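Desmoplakin (Homo sapiens, PDB 3R6N) is a desmosomal cell-adhesion protein of the plakin family, whose plakin-domain fragment here forms a rigid rod of four spectrin repeats with an inserted SH3 domain. Local coordinates at residues Lys196-Tyr201 / Lys267-Lys272; Glu381-Met386 / Lys401-Leu406; Glu13-Met18 / Ile71-Glu76; Tyr364-Ser369 / Gln418-Phe423. All coordinates share one frame; numbering follows the deposited sequence.

Contact 1 (Lys196-Tyr201 / Lys267-Lys272); sequences KENAAY and KIVQLK
Tyr201 lies on the long spectrin-repeat helix 167-225 and meets Leu271 in the loop between helix 234-265 and strand 285-288. The tight part of the contact is built round the tyrosine ring. Leu271 CD2 sits over one ring face, 3.6 Å from the centroid and 16° off the normal, a CH-pi contact. The two side chains run past each other in opposite directions. Ile268 CG2 approaches Tyr201 CD1 obliquely at 3.7 Å. The ring reaches the loop because CG is anti to the backbone N (chi1 178°). On the other branch of Leu271, CD1 packs against Asn198 OD1 at 3.4 Å. Asn198 ND2 turns to another partner, the carbonyl oxygen of Trp121, and Phe205 meets the Tyr201 ring edge-to-face. Ile334 touches both Glu197 and Val269, so strand 333-334 packs against both segments here.

The contact is looser toward its partly exposed side. Glu197 offers CB to Val269 CG1 at 4.1 Å. Ala200 CB only brushes Ile268 CD1, at 4.2 Å. Lys272 passes near the tyrosine hydroxyl with its aliphatic part, while its NZ forms a salt bridge with Asp123. Back at the tight end, the backbone oxygen of Val269 lies at the ring edge, in its plane, 3.4 Å from Tyr201 CD1.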
loop_
_atom_site.group_PDB
_atom_site.type_symbol
_atom_site.label_atom_id
_atom_site.label_comp_id
_atom_site.label_asym_id
_atom_site.label_seq_id
_atom_site.Cartn_x
_atom_site.Cartn_y
_atom_site.Cartn_z
ATOM N N LYS A 196 -1.021 -2.079 1.796
ATOM C CA LYS A 196 0.150 -2.884 1.471
ATOM C C LYS A 196 1.457 -2.130 1.742
ATOM O O LYS A 196 2.324 -2.617 2.466
ATOM C CB LYS A 196 0.087 -3.334 0.010
ATOM C CG LYS A 196 1.231 -4.232 -0.425
ATOM C CD LYS A 196 1.199 -4.472 -1.929
ATOM C CE LYS A 196 1.395 -3.173 -2.706
ATOM N NZ LYS A 196 1.137 -3.338 -4.170
ATOM N N GLU A 197 1.591 -0.945 1.154
ATOM C CA GLU A 197 2.800 -0.142 1.308
ATOM C C GLU A 197 2.998 0.292 2.752
ATOM O O GLU A 197 4.102 0.217 3.288
ATOM C CB GLU A 197 2.757 1.088 0.398
ATOM C CG GLU A 197 2.661 0.776 -1.088
ATOM C CD GLU A 197 3.874 0.032 -1.614
ATOM O OE1 GLU A 197 4.543 0.556 -2.531
ATOM O OE2 GLU A 197 4.153 -1.081 -1.118
ATOM N N ASN A 198 1.924 0.757 3.378
ATOM C CA ASN A 198 1.983 1.163 4.774
ATOM C C ASN A 198 2.348 0.001 5.695
ATOM O O ASN A 198 3.065 0.182 6.679
ATOM C CB ASN A 198 0.670 1.817 5.213
ATOM C CG ASN A 198 0.584 3.277 4.804
ATOM O OD1 ASN A 198 1.034 3.659 3.724
ATOM N ND2 ASN A 198 0.017 4.104 5.677
ATOM N N ALA A 199 1.857 -1.192 5.375
ATOM C CA ALA A 199 2.257 -2.381 6.109
ATOM C C ALA A 199 3.767 -2.529 5.992
ATOM O O ALA A 199 4.476 -2.569 6.996
ATOM C CB ALA A 199 1.553 -3.609 5.563
ATOM N N ALA A 200 4.257 -2.587 4.757
ATOM C CA ALA A 200 5.688 -2.703 4.498
ATOM C C ALA A 200 6.487 -1.626 5.233
ATOM O O ALA A 200 7.479 -1.920 5.899
ATOM C CB ALA A 200 5.963 -2.645 3.002
ATOM N N TYR A 201 6.042 -0.379 5.106
ATOM C CA TYR A 201 6.696 0.756 5.746
ATOM C C TYR A 201 6.946 0.501 7.228
ATOM O O TYR A 201 8.036 0.769 7.739
ATOM C CB TYR A 201 5.850 2.015 5.562
ATOM C CG TYR A 201 6.394 3.258 6.226
ATOM C CD1 TYR A 201 7.098 4.207 5.499
ATOM C CD2 TYR A 201 6.185 3.496 7.579
ATOM C CE1 TYR A 201 7.586 5.354 6.103
ATOM C CE2 TYR A 201 6.671 4.639 8.189
ATOM C CZ TYR A 201 7.369 5.561 7.447
ATOM O OH TYR A 201 7.847 6.697 8.050
ATOM N N LYS A 267 12.273 0.025 -1.787
ATOM C CA LYS A 267 10.860 -0.065 -2.140
ATOM C C LYS A 267 9.939 0.584 -1.110
ATOM O O LYS A 267 8.740 0.721 -1.340
ATOM C CB LYS A 267 10.456 -1.526 -2.345
ATOM C CG LYS A 267 11.153 -2.199 -3.514
ATOM C CD LYS A 267 10.566 -3.570 -3.775
ATOM C CE LYS A 267 10.524 -4.398 -2.497
ATOM N NZ LYS A 267 9.959 -5.760 -2.725
ATOM N N ILE A 268 10.499 0.986 0.023
ATOM C CA ILE A 268 9.699 1.587 1.083
ATOM C C ILE A 268 9.173 2.963 0.697
ATOM O O ILE A 268 9.925 3.840 0.277
ATOM C CB ILE A 268 10.473 1.683 2.405
ATOM C CG1 ILE A 268 10.823 0.283 2.908
ATOM C CG2 ILE A 268 9.645 2.421 3.445
ATOM C CD1 ILE A 268 9.623 -0.616 3.095
ATOM N N VAL A 269 7.869 3.136 0.859
ATOM C CA VAL A 269 7.173 4.348 0.456
ATOM C C VAL A 269 7.422 5.485 1.455
ATOM O O VAL A 269 8.077 5.280 2.477
ATOM C CB VAL A 269 5.661 4.059 0.341
ATOM C CG1 VAL A 269 4.968 4.318 1.669
ATOM C CG2 VAL A 269 5.038 4.866 -0.783
ATOM N N GLN A 270 6.910 6.679 1.160
ATOM C CA GLN A 270 7.048 7.818 2.065
ATOM C C GLN A 270 5.722 8.207 2.705
ATOM O O GLN A 270 4.720 8.387 2.017
ATOM C CB GLN A 270 7.628 9.023 1.336
ATOM C CG GLN A 270 9.084 8.874 0.969
ATOM C CD GLN A 270 9.755 10.206 0.708
ATOM O OE1 GLN A 270 9.592 11.156 1.475
ATOM N NE2 GLN A 270 10.518 10.283 -0.378
ATOM N N LEU A 271 5.726 8.359 4.025
ATOM C CA LEU A 271 4.509 8.672 4.769
ATOM C C LEU A 271 4.509 10.056 5.422
ATOM O O LEU A 271 3.482 10.729 5.451
ATOM C CB LEU A 271 4.244 7.598 5.828
ATOM C CG LEU A 271 3.307 6.451 5.445
ATOM C CD1 LEU A 271 3.552 5.995 4.025
ATOM C CD2 LEU A 271 3.448 5.289 6.419
ATOM N N LYS A 272 5.647 10.482 5.956
ATOM C CA LYS A 272 5.691 11.747 6.686
ATOM C C LYS A 272 5.151 12.936 5.887
ATOM O O LYS A 272 4.422 13.767 6.430
ATOM C CB LYS A 272 7.100 12.039 7.199
ATOM C CG LYS A 272 7.559 11.078 8.276
ATOM C CD LYS A 272 8.911 11.473 8.830
ATOM C CE LYS A 272 9.387 10.471 9.863
ATOM N NZ LYS A 272 8.456 10.403 11.025
#

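Contact 2 (Glu381-Met386 / Lys401-Leu406); sequences EKIRAM and KTIADL
Ile383 CD1 enters the space between Leu406 and Ile403. It lies 3.6 Å from Leu406 CD2 and 3.8 Å from Ile403 CG2. The isoleucine side chain crosses that of Ile403 at about a right angle. Behind its tip, Ile383 CG1 slides alongside Thr402 CG2 at 3.9 Å. Thr402 turns this methyl to the contact because CG2 is anti to the backbone N and OG1 lies beside that N (chi1 -70°).

The polar edge is weaker. Lys382 bends at chi3 (65°) and brings NZ to 3.4 Å from Thr402 OG1, a weak hydrogen bond. The hydroxyl has a second partner in the Asp398 carbonyl oxygen, one turn earlier in the chain. Lys382 NZ also stands 5.0 Å from Asp405 OD2, opposite charges that lie near each other without touching. That carboxylate is engaged on its own helix: Lys401 NZ reaches the syn lone pair of Asp405 OD1 at 3.0 Å in a salt bridge.

Farther out, helix 425-447 backs the apolar part, with Ala438 on Ile383, Tyr442 on Ile403 and Phe435 on Leu406. Asp379 and Ile380, on the helix of Ile383, touch Leu406 as well. Three helices thus share one apolar core, with charged side chains at its border, as in the three-helix bundle of a spectrin repeat.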
loop_
_atom_site.group_PDB
_atom_site.type_symbol
_atom_site.label_atom_id
_atom_site.label_comp_id
_atom_site.label_asym_id
_atom_site.label_seq_id
_atom_site.Cartn_x
_atom_site.Cartn_y
_atom_site.Cartn_z
ATOM N N GLU A 381 62.088 -25.472 21.957
ATOM C CA GLU A 381 62.521 -26.200 23.142
ATOM C C GLU A 381 63.075 -27.571 22.769
ATOM O O GLU A 381 64.038 -28.045 23.372
ATOM C CB GLU A 381 61.372 -26.338 24.142
ATOM C CG GLU A 381 60.961 -25.026 24.789
ATOM C CD GLU A 381 59.782 -25.184 25.728
ATOM O OE1 GLU A 381 59.172 -26.276 25.733
ATOM O OE2 GLU A 381 59.466 -24.220 26.462
ATOM N N LYS A 382 62.465 -28.203 21.771
ATOM C CA LYS A 382 62.944 -29.487 21.275
ATOM C C LYS A 382 64.362 -29.355 20.728
ATOM O O LYS A 382 65.235 -30.168 21.036
ATOM C CB LYS A 382 62.009 -30.035 20.193
ATOM C CG LYS A 382 60.627 -30.438 20.698
ATOM C CD LYS A 382 59.742 -30.963 19.567
ATOM C CE LYS A 382 60.286 -32.259 18.980
ATOM N NZ LYS A 382 59.405 -32.812 17.908
ATOM N N ILE A 383 64.584 -28.319 19.922
ATOM C CA ILE A 383 65.886 -28.079 19.303
ATOM C C ILE A 383 66.928 -27.626 20.322
ATOM O O ILE A 383 68.086 -28.034 20.268
ATOM C CB ILE A 383 65.800 -27.019 18.185
ATOM C CG1 ILE A 383 64.923 -27.516 17.035
ATOM C CG2 ILE A 383 67.189 -26.670 17.672
ATOM C CD1 ILE A 383 64.915 -26.590 15.838
ATOM N N ARG A 384 66.510 -26.768 21.246
ATOM C CA ARG A 384 67.393 -26.279 22.296
ATOM C C ARG A 384 67.883 -27.426 23.177
ATOM O O ARG A 384 69.060 -27.491 23.522
ATOM C CB ARG A 384 66.685 -25.208 23.134
ATOM C CG ARG A 384 67.397 -24.861 24.432
ATOM C CD ARG A 384 67.617 -23.359 24.569
ATOM N NE ARG A 384 68.563 -22.857 23.577
ATOM C CZ ARG A 384 69.885 -22.930 23.702
ATOM N NH1 ARG A 384 70.420 -23.488 24.779
ATOM N NH2 ARG A 384 70.672 -22.450 22.749
ATOM N N ALA A 385 66.976 -28.334 23.526
ATOM C CA ALA A 385 67.301 -29.464 24.392
ATOM C C ALA A 385 68.118 -30.552 23.685
ATOM O O ALA A 385 68.594 -31.494 24.329
ATOM C CB ALA A 385 66.032 -30.057 24.994
ATOM N N MET A 386 68.273 -30.425 22.368
ATOM C CA MET A 386 69.032 -31.399 21.588
ATOM C C MET A 386 70.516 -31.396 21.932
ATOM O O MET A 386 71.193 -30.366 21.818
ATOM C CB MET A 386 68.850 -31.171 20.083
ATOM C CG MET A 386 67.472 -31.521 19.538
ATOM S SD MET A 386 67.467 -31.675 17.738
ATOM C CE MET A 386 68.260 -30.141 17.266
ATOM N N LYS A 401 63.508 -33.682 10.704
ATOM C CA LYS A 401 62.146 -33.217 10.486
ATOM C C LYS A 401 61.765 -32.105 11.455
ATOM O O LYS A 401 60.990 -31.218 11.115
ATOM C CB LYS A 401 61.160 -34.379 10.619
ATOM C CG LYS A 401 59.718 -33.996 10.341
ATOM C CD LYS A 401 58.798 -35.201 10.432
ATOM C CE LYS A 401 57.371 -34.822 10.083
ATOM N NZ LYS A 401 56.855 -33.748 10.972
ATOM N N THR A 402 62.308 -32.154 12.664
ATOM C CA THR A 402 61.983 -31.151 13.673
ATOM C C THR A 402 62.412 -29.742 13.252
ATOM O O THR A 402 61.794 -28.757 13.654
ATOM C CB THR A 402 62.574 -31.510 15.054
ATOM O OG1 THR A 402 61.881 -32.647 15.585
ATOM C CG2 THR A 402 62.421 -30.346 16.023
ATOM N N ILE A 403 63.459 -29.640 12.440
ATOM C CA ILE A 403 63.852 -28.337 11.912
ATOM C C ILE A 403 62.928 -27.924 10.775
ATOM O O ILE A 403 62.619 -26.744 10.612
ATOM C CB ILE A 403 65.328 -28.296 11.454
ATOM C CG1 ILE A 403 65.657 -29.489 10.552
ATOM C CG2 ILE A 403 66.247 -28.271 12.657
ATOM C CD1 ILE A 403 65.499 -29.207 9.066
ATOM N N ALA A 404 62.483 -28.905 9.997
ATOM C CA ALA A 404 61.526 -28.652 8.928
ATOM C C ALA A 404 60.230 -28.114 9.523
ATOM O O ALA A 404 59.628 -27.185 8.985
ATOM C CB ALA A 404 61.267 -29.922 8.132
ATOM N N ASP A 405 59.813 -28.704 10.642
ATOM C CA ASP A 405 58.633 -28.252 11.366
ATOM C C ASP A 405 58.792 -26.786 11.728
ATOM O O ASP A 405 57.953 -25.956 11.385
ATOM C CB ASP A 405 58.431 -29.070 12.646
ATOM C CG ASP A 405 58.142 -30.537 12.370
ATOM O OD1 ASP A 405 57.687 -30.859 11.251
ATOM O OD2 ASP A 405 58.366 -31.368 13.280
ATOM N N LEU A 406 59.880 -26.477 12.423
ATOM C CA LEU A 406 60.147 -25.117 12.856
ATOM C C LEU A 406 60.174 -24.152 11.680
ATOM O O LEU A 406 59.571 -23.082 11.735
ATOM C CB LEU A 406 61.470 -25.043 13.617
ATOM C CG LEU A 406 61.808 -23.652 14.157
ATOM C CD1 LEU A 406 60.731 -23.194 15.127
ATOM C CD2 LEU A 406 63.174 -23.643 14.819
#

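Contact 3 (Glu13-Met18 / Ile71-Glu76); sequences ECLGWM and IYQLEE
Leu15 leads from helix 5-24 toward Leu74 and Gln73 of helix 68-117. Its CB makes no close approach to 71-76. The first torsion sets CG anti to the carbonyl carbon (chi1 -63°) and carries it across to the neighbouring helix. CG is 3.9 Å from Leu74 CD2. The two methyls part there. CD2 stays with the apolar core, 3.6 Å from Leu74 CD2. CD1 points to the Gln73 side and meets its amide, with NE2 as the nearest atom; the two side chains cross at about a right angle.

Leu74 CD2 is shared by three residues. Besides Leu15, Cys14 touches it through CB at 3.5 Å. Met18 bends at chi3 (-72°) and brings CE to 3.8 Å from Leu74 O and 3.9 Å from Leu74 CD2, crossing the leucine nearly perpendicularly.

The short helical segments 13-18 and 71-76 run the same way, 12° apart, with axes 10.4 Å from each other. This is the spacing of helices packed side by side in a bundle. Helix 34-64 completes the packing: its Tyr54 and Ile61 touch Cys14, and Tyr54 stacks on Trp17. The arrangement is consistent with the three-helix bundle of a spectrin repeat.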
loop_
_atom_site.group_PDB
_atom_site.type_symbol
_atom_site.label_atom_id
_atom_site.label_comp_id
_atom_site.label_asym_id
_atom_site.label_seq_id
_atom_site.Cartn_x
_atom_site.Cartn_y
_atom_site.Cartn_z
ATOM N N GLU A 13 -68.806 22.776 -24.710
ATOM C CA GLU A 13 -68.379 23.060 -23.347
ATOM C C GLU A 13 -67.725 21.839 -22.706
ATOM O O GLU A 13 -66.765 21.966 -21.947
ATOM C CB GLU A 13 -69.562 23.534 -22.500
ATOM C CG GLU A 13 -69.185 23.931 -21.081
ATOM C CD GLU A 13 -70.377 24.402 -20.266
ATOM O OE1 GLU A 13 -71.438 24.683 -20.865
ATOM O OE2 GLU A 13 -70.253 24.489 -19.027
ATOM N N CYS A 14 -68.248 20.657 -23.015
ATOM C CA CYS A 14 -67.683 19.414 -22.497
ATOM C C CYS A 14 -66.304 19.135 -23.071
ATOM O O CYS A 14 -65.340 18.954 -22.330
ATOM C CB CYS A 14 -68.604 18.233 -22.794
ATOM S SG CYS A 14 -69.851 17.935 -21.540
ATOM N N LEU A 15 -66.215 19.088 -24.396
ATOM C CA LEU A 15 -64.943 18.839 -25.058
ATOM C C LEU A 15 -63.933 19.917 -24.684
ATOM O O LEU A 15 -62.728 19.700 -24.753
ATOM C CB LEU A 15 -65.125 18.789 -26.576
ATOM C CG LEU A 15 -66.017 17.679 -27.139
ATOM C CD1 LEU A 15 -66.027 17.733 -28.657
ATOM C CD2 LEU A 15 -65.557 16.314 -26.662
ATOM N N GLY A 16 -64.440 21.077 -24.282
ATOM C CA GLY A 16 -63.595 22.192 -23.897
ATOM C C GLY A 16 -62.998 22.029 -22.515
ATOM O O GLY A 16 -61.842 22.381 -22.281
ATOM N N TRP A 17 -63.786 21.499 -21.587
ATOM C CA TRP A 17 -63.286 21.247 -20.247
ATOM C C TRP A 17 -62.431 19.988 -20.233
ATOM O O TRP A 17 -61.405 19.928 -19.554
ATOM C CB TRP A 17 -64.434 21.114 -19.248
ATOM C CG TRP A 17 -63.959 20.834 -17.860
ATOM C CD1 TRP A 17 -63.572 21.750 -16.924
ATOM C CD2 TRP A 17 -63.799 19.548 -17.252
ATOM N NE1 TRP A 17 -63.187 21.112 -15.769
ATOM C CE2 TRP A 17 -63.318 19.760 -15.945
ATOM C CE3 TRP A 17 -64.018 18.237 -17.686
ATOM C CZ2 TRP A 17 -63.056 18.711 -15.067
ATOM C CZ3 TRP A 17 -63.755 17.195 -16.811
ATOM C CH2 TRP A 17 -63.279 17.439 -15.518
ATOM N N MET A 18 -62.854 18.985 -20.995
ATOM C CA MET A 18 -62.127 17.722 -21.070
ATOM C C MET A 18 -60.752 17.860 -21.721
ATOM O O MET A 18 -59.854 17.060 -21.467
ATOM C CB MET A 18 -62.951 16.667 -21.809
ATOM C CG MET A 18 -63.893 15.890 -20.909
ATOM S SD MET A 18 -64.492 14.392 -21.696
ATOM C CE MET A 18 -65.614 15.076 -22.909
ATOM N N ILE A 71 -72.823 12.096 -28.878
ATOM C CA ILE A 71 -72.723 11.165 -27.758
ATOM C C ILE A 71 -71.473 10.299 -27.864
ATOM O O ILE A 71 -70.736 10.137 -26.891
ATOM C CB ILE A 71 -73.963 10.256 -27.670
ATOM C CG1 ILE A 71 -75.232 11.101 -27.527
ATOM C CG2 ILE A 71 -73.820 9.274 -26.517
ATOM C CD1 ILE A 71 -76.505 10.296 -27.503
ATOM N N TYR A 72 -71.239 9.745 -29.046
ATOM C CA TYR A 72 -70.074 8.903 -29.270
ATOM C C TYR A 72 -68.783 9.701 -29.089
ATOM O O TYR A 72 -67.850 9.247 -28.426
ATOM C CB TYR A 72 -70.123 8.272 -30.663
ATOM C CG TYR A 72 -68.892 7.462 -31.000
ATOM C CD1 TYR A 72 -68.785 6.130 -30.619
ATOM C CD2 TYR A 72 -67.832 8.033 -31.689
ATOM C CE1 TYR A 72 -67.658 5.388 -30.922
ATOM C CE2 TYR A 72 -66.700 7.299 -31.995
ATOM C CZ TYR A 72 -66.618 5.978 -31.610
ATOM O OH TYR A 72 -65.486 5.251 -31.917
ATOM N N GLN A 73 -68.743 10.893 -29.676
ATOM C CA GLN A 73 -67.564 11.749 -29.613
ATOM C C GLN A 73 -67.209 12.154 -28.183
ATOM O O GLN A 73 -66.037 12.260 -27.834
ATOM C CB GLN A 73 -67.764 12.994 -30.477
ATOM C CG GLN A 73 -66.598 13.969 -30.421
ATOM C CD GLN A 73 -66.717 15.084 -31.441
ATOM O OE1 GLN A 73 -67.627 15.087 -32.272
ATOM N NE2 GLN A 73 -65.790 16.037 -31.387
ATOM N N LEU A 74 -68.224 12.390 -27.361
ATOM C CA LEU A 74 -68.001 12.746 -25.967
ATOM C C LEU A 74 -67.447 11.557 -25.205
ATOM O O LEU A 74 -66.486 11.686 -24.453
ATOM C CB LEU A 74 -69.296 13.218 -25.307
ATOM C CG LEU A 74 -69.772 14.634 -25.627
ATOM C CD1 LEU A 74 -71.101 14.910 -24.946
ATOM C CD2 LEU A 74 -68.741 15.655 -25.200
ATOM N N GLU A 75 -68.060 10.397 -25.400
ATOM C CA GLU A 75 -67.640 9.194 -24.698
ATOM C C GLU A 75 -66.220 8.798 -25.090
ATOM O O GLU A 75 -65.463 8.282 -24.272
ATOM C CB GLU A 75 -68.608 8.043 -24.977
ATOM C CG GLU A 75 -68.433 6.852 -24.047
ATOM C CD GLU A 75 -68.683 7.209 -22.591
ATOM O OE1 GLU A 75 -69.322 8.253 -22.334
ATOM O OE2 GLU A 75 -68.240 6.449 -21.701
ATOM N N GLU A 76 -65.864 9.047 -26.345
ATOM C CA GLU A 76 -64.547 8.682 -26.849
ATOM C C GLU A 76 -63.481 9.603 -26.275
ATOM O O GLU A 76 -62.350 9.182 -26.025
ATOM C CB GLU A 76 -64.528 8.719 -28.381
ATOM C CG GLU A 76 -63.180 8.383 -29.006
ATOM C CD GLU A 76 -62.234 9.572 -29.045
ATOM O OE1 GLU A 76 -62.687 10.687 -29.386
ATOM O OE2 GLU A 76 -61.039 9.390 -28.730
#

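Contact 4 (Tyr364-Ser369 / Gln418-Phe423); sequences YINMKS and QGSEMF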
loop_
_atom_site.group_PDB
_atom_site.type_symbol
_atom_site.label_atom_id
_atom_site.label_comp_id
_atom_site.label_asym_id
_atom_site.label_seq_id
_atom_site.Cartn_x
_atom_site.Cartn_y
_atom_site.Cartn_z
ATOM N N TYR A 364 40.550 -13.025 14.663
ATOM C CA TYR A 364 40.918 -14.314 14.094
ATOM C C TYR A 364 42.426 -14.405 13.912
ATOM O O TYR A 364 43.090 -15.228 14.541
ATOM C CB TYR A 364 40.218 -14.511 12.752
ATOM C CG TYR A 364 40.341 -15.904 12.175
ATOM C CD1 TYR A 364 39.709 -16.986 12.778
ATOM C CD2 TYR A 364 41.066 -16.133 11.010
ATOM C CE1 TYR A 364 39.808 -18.259 12.247
ATOM C CE2 TYR A 364 41.169 -17.404 10.471
ATOM C CZ TYR A 364 40.538 -18.463 11.094
ATOM O OH TYR A 364 40.637 -19.730 10.562
ATOM N N ILE A 365 42.958 -13.546 13.051
ATOM C CA ILE A 365 44.383 -13.544 12.757
ATOM C C ILE A 365 45.199 -13.308 14.018
ATOM O O ILE A 365 46.321 -13.789 14.133
ATOM C CB ILE A 365 44.741 -12.483 11.701
ATOM C CG1 ILE A 365 44.438 -11.083 12.231
ATOM C CG2 ILE A 365 43.983 -12.742 10.406
ATOM C CD1 ILE A 365 44.518 -10.004 11.172
ATOM N N ASN A 366 44.629 -12.568 14.964
ATOM C CA ASN A 366 45.287 -12.350 16.245
ATOM C C ASN A 366 45.547 -13.667 16.953
ATOM O O ASN A 366 46.655 -13.922 17.421
ATOM C CB ASN A 366 44.460 -11.430 17.143
ATOM C CG ASN A 366 44.821 -9.969 16.968
ATOM O OD1 ASN A 366 45.956 -9.635 16.627
ATOM N ND2 ASN A 366 43.855 -9.088 17.206
ATOM N N MET A 367 44.524 -14.509 17.021
ATOM C CA MET A 367 44.664 -15.806 17.668
ATOM C C MET A 367 45.462 -16.778 16.807
ATOM O O MET A 367 46.304 -17.514 17.316
ATOM C CB MET A 367 43.295 -16.382 18.017
ATOM C CG MET A 367 42.456 -15.430 18.849
ATOM S SD MET A 367 41.281 -16.257 19.931
ATOM C CE MET A 367 40.334 -17.203 18.744
ATOM N N LYS A 368 45.206 -16.772 15.503
ATOM C CA LYS A 368 45.944 -17.632 14.585
ATOM C C LYS A 368 47.448 -17.411 14.712
ATOM O O LYS A 368 48.242 -18.339 14.539
ATOM C CB LYS A 368 45.481 -17.413 13.141
ATOM C CG LYS A 368 44.425 -18.410 12.676
ATOM C CD LYS A 368 45.010 -19.816 12.565
ATOM C CE LYS A 368 43.967 -20.897 12.828
ATOM N NZ LYS A 368 42.876 -20.904 11.815
ATOM N N SER A 369 47.833 -16.178 15.020
ATOM C CA SER A 369 49.238 -15.837 15.172
ATOM C C SER A 369 49.732 -16.232 16.553
ATOM O O SER A 369 50.908 -16.534 16.734
ATOM C CB SER A 369 49.461 -14.342 14.950
ATOM O OG SER A 369 48.917 -13.587 16.019
ATOM N N GLN A 418 51.908 -10.569 10.370
ATOM C CA GLN A 418 51.893 -9.408 9.488
ATOM C C GLN A 418 50.857 -8.375 9.920
ATOM O O GLN A 418 51.203 -7.243 10.264
ATOM C CB GLN A 418 51.635 -9.847 8.045
ATOM C CG GLN A 418 51.682 -8.723 7.029
ATOM C CD GLN A 418 51.548 -9.224 5.603
ATOM O OE1 GLN A 418 51.040 -8.521 4.729
ATOM N NE2 GLN A 418 52.010 -10.448 5.361
ATOM N N GLY A 419 49.588 -8.769 9.906
ATOM C CA GLY A 419 48.510 -7.868 10.273
ATOM C C GLY A 419 47.920 -8.146 11.642
ATOM O O GLY A 419 46.704 -8.110 11.821
ATOM N N SER A 420 48.782 -8.417 12.615
ATOM C CA SER A 420 48.329 -8.743 13.962
ATOM C C SER A 420 48.680 -7.635 14.946
ATOM O O SER A 420 49.626 -6.877 14.728
ATOM C CB SER A 420 48.946 -10.066 14.425
ATOM O OG SER A 420 48.536 -10.389 15.743
ATOM N N GLU A 421 47.916 -7.548 16.029
ATOM C CA GLU A 421 48.168 -6.553 17.066
ATOM C C GLU A 421 48.599 -7.217 18.371
ATOM O O GLU A 421 48.499 -6.625 19.445
ATOM C CB GLU A 421 46.928 -5.683 17.286
ATOM C CG GLU A 421 45.675 -6.455 17.675
ATOM C CD GLU A 421 44.400 -5.764 17.219
ATOM O OE1 GLU A 421 44.476 -4.935 16.288
ATOM O OE2 GLU A 421 43.322 -6.050 17.786
ATOM N N MET A 422 49.087 -8.447 18.267
ATOM C CA MET A 422 49.482 -9.219 19.437
ATOM C C MET A 422 50.976 -9.110 19.713
ATOM O O MET A 422 51.427 -9.289 20.848
ATOM C CB MET A 422 49.099 -10.687 19.247
ATOM C CG MET A 422 47.605 -10.927 19.208
ATOM S SD MET A 422 46.869 -10.897 20.850
ATOM C CE MET A 422 47.275 -12.550 21.417
ATOM N N PHE A 423 51.744 -8.816 18.670
ATOM C CA PHE A 423 53.194 -8.787 18.789
ATOM C C PHE A 423 53.808 -7.504 18.235
ATOM O O PHE A 423 53.768 -7.248 17.031
ATOM C CB PHE A 423 53.805 -10.006 18.097
ATOM C CG PHE A 423 53.314 -11.316 18.639
ATOM C CD1 PHE A 423 53.963 -11.932 19.697
ATOM C CD2 PHE A 423 52.199 -11.931 18.096
ATOM C CE1 PHE A 423 53.511 -13.137 20.200
ATOM C CE2 PHE A 423 51.741 -13.136 18.594
ATOM C CZ PHE A 423 52.398 -13.741 19.647
#
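The loop joining helices 399-417 and 425-447 of a spectrin-like three-helix bundle is pinned here to helix 340-384, through Asn366. The amide oxygen OD1 of Asn366 accepts two bonds. Glu421 N donates to Asn366 OD1 at 2.9 Å, nearly straight at 166°. Ser420 OG donates to the same Asn366 OD1 at 2.8 Å. Both donors lie in the carbonyl plane of the amide. Two bonds on one oxygen should fix the rotation of the asparagine side chain. On the other branch of the amide, Asn366 ND2 makes a weak hydrogen bond of 3.1 Å to Glu421 OE2. Amide and carboxylate planes are 44° apart. Glu421 gets there with CG set between its backbone N and carbonyl carbon (chi1 58°) and the chain extended beyond.

The loop also holds its own shape. Ser420 OG accepts from Met422 N at 3.2 Å, which makes an ST turn. The serine hydroxyl thus serves the helix and the turn at once. Met422 CG packs against the Asn366 side chain, nearest OD1 at 3.3 Å. Deeper in, Phe423 enters an aromatic cluster with Trp373 and Phe413, while Leu370 touches both Met422 and Phe423. Ser369 gives its hydroxyl to the backbone oxygen of Asn366, from above the carbonyl plane. The same Ser369 OG lies at the edge of the Phe423 ring, in its plane, 3.8 Å from CE2.

How the contacts relate
From the N terminus, contact 3 comes first. It closes the path through helix 34-64 and ties helix 5-24 to helix 68-117 at one end of the rod. Contact 1 follows near the middle, closing the excursion through helix 234-265 and joining helix 167-225 to the loop between helix 234-265 and strand 285-288. Contact 4 then opens on helix 340-384 and closes at the loop before helix 425-447. Contact 2 lies wholly within that span, binding the end of helix 340-384 to helix 399-417; these two are the nested pair, and none cross. The centres of contacts 2 and 4 are 24 Å apart. Those of contacts 2 and 3 stand 144 Å apart, on opposite sides of the chain's centre.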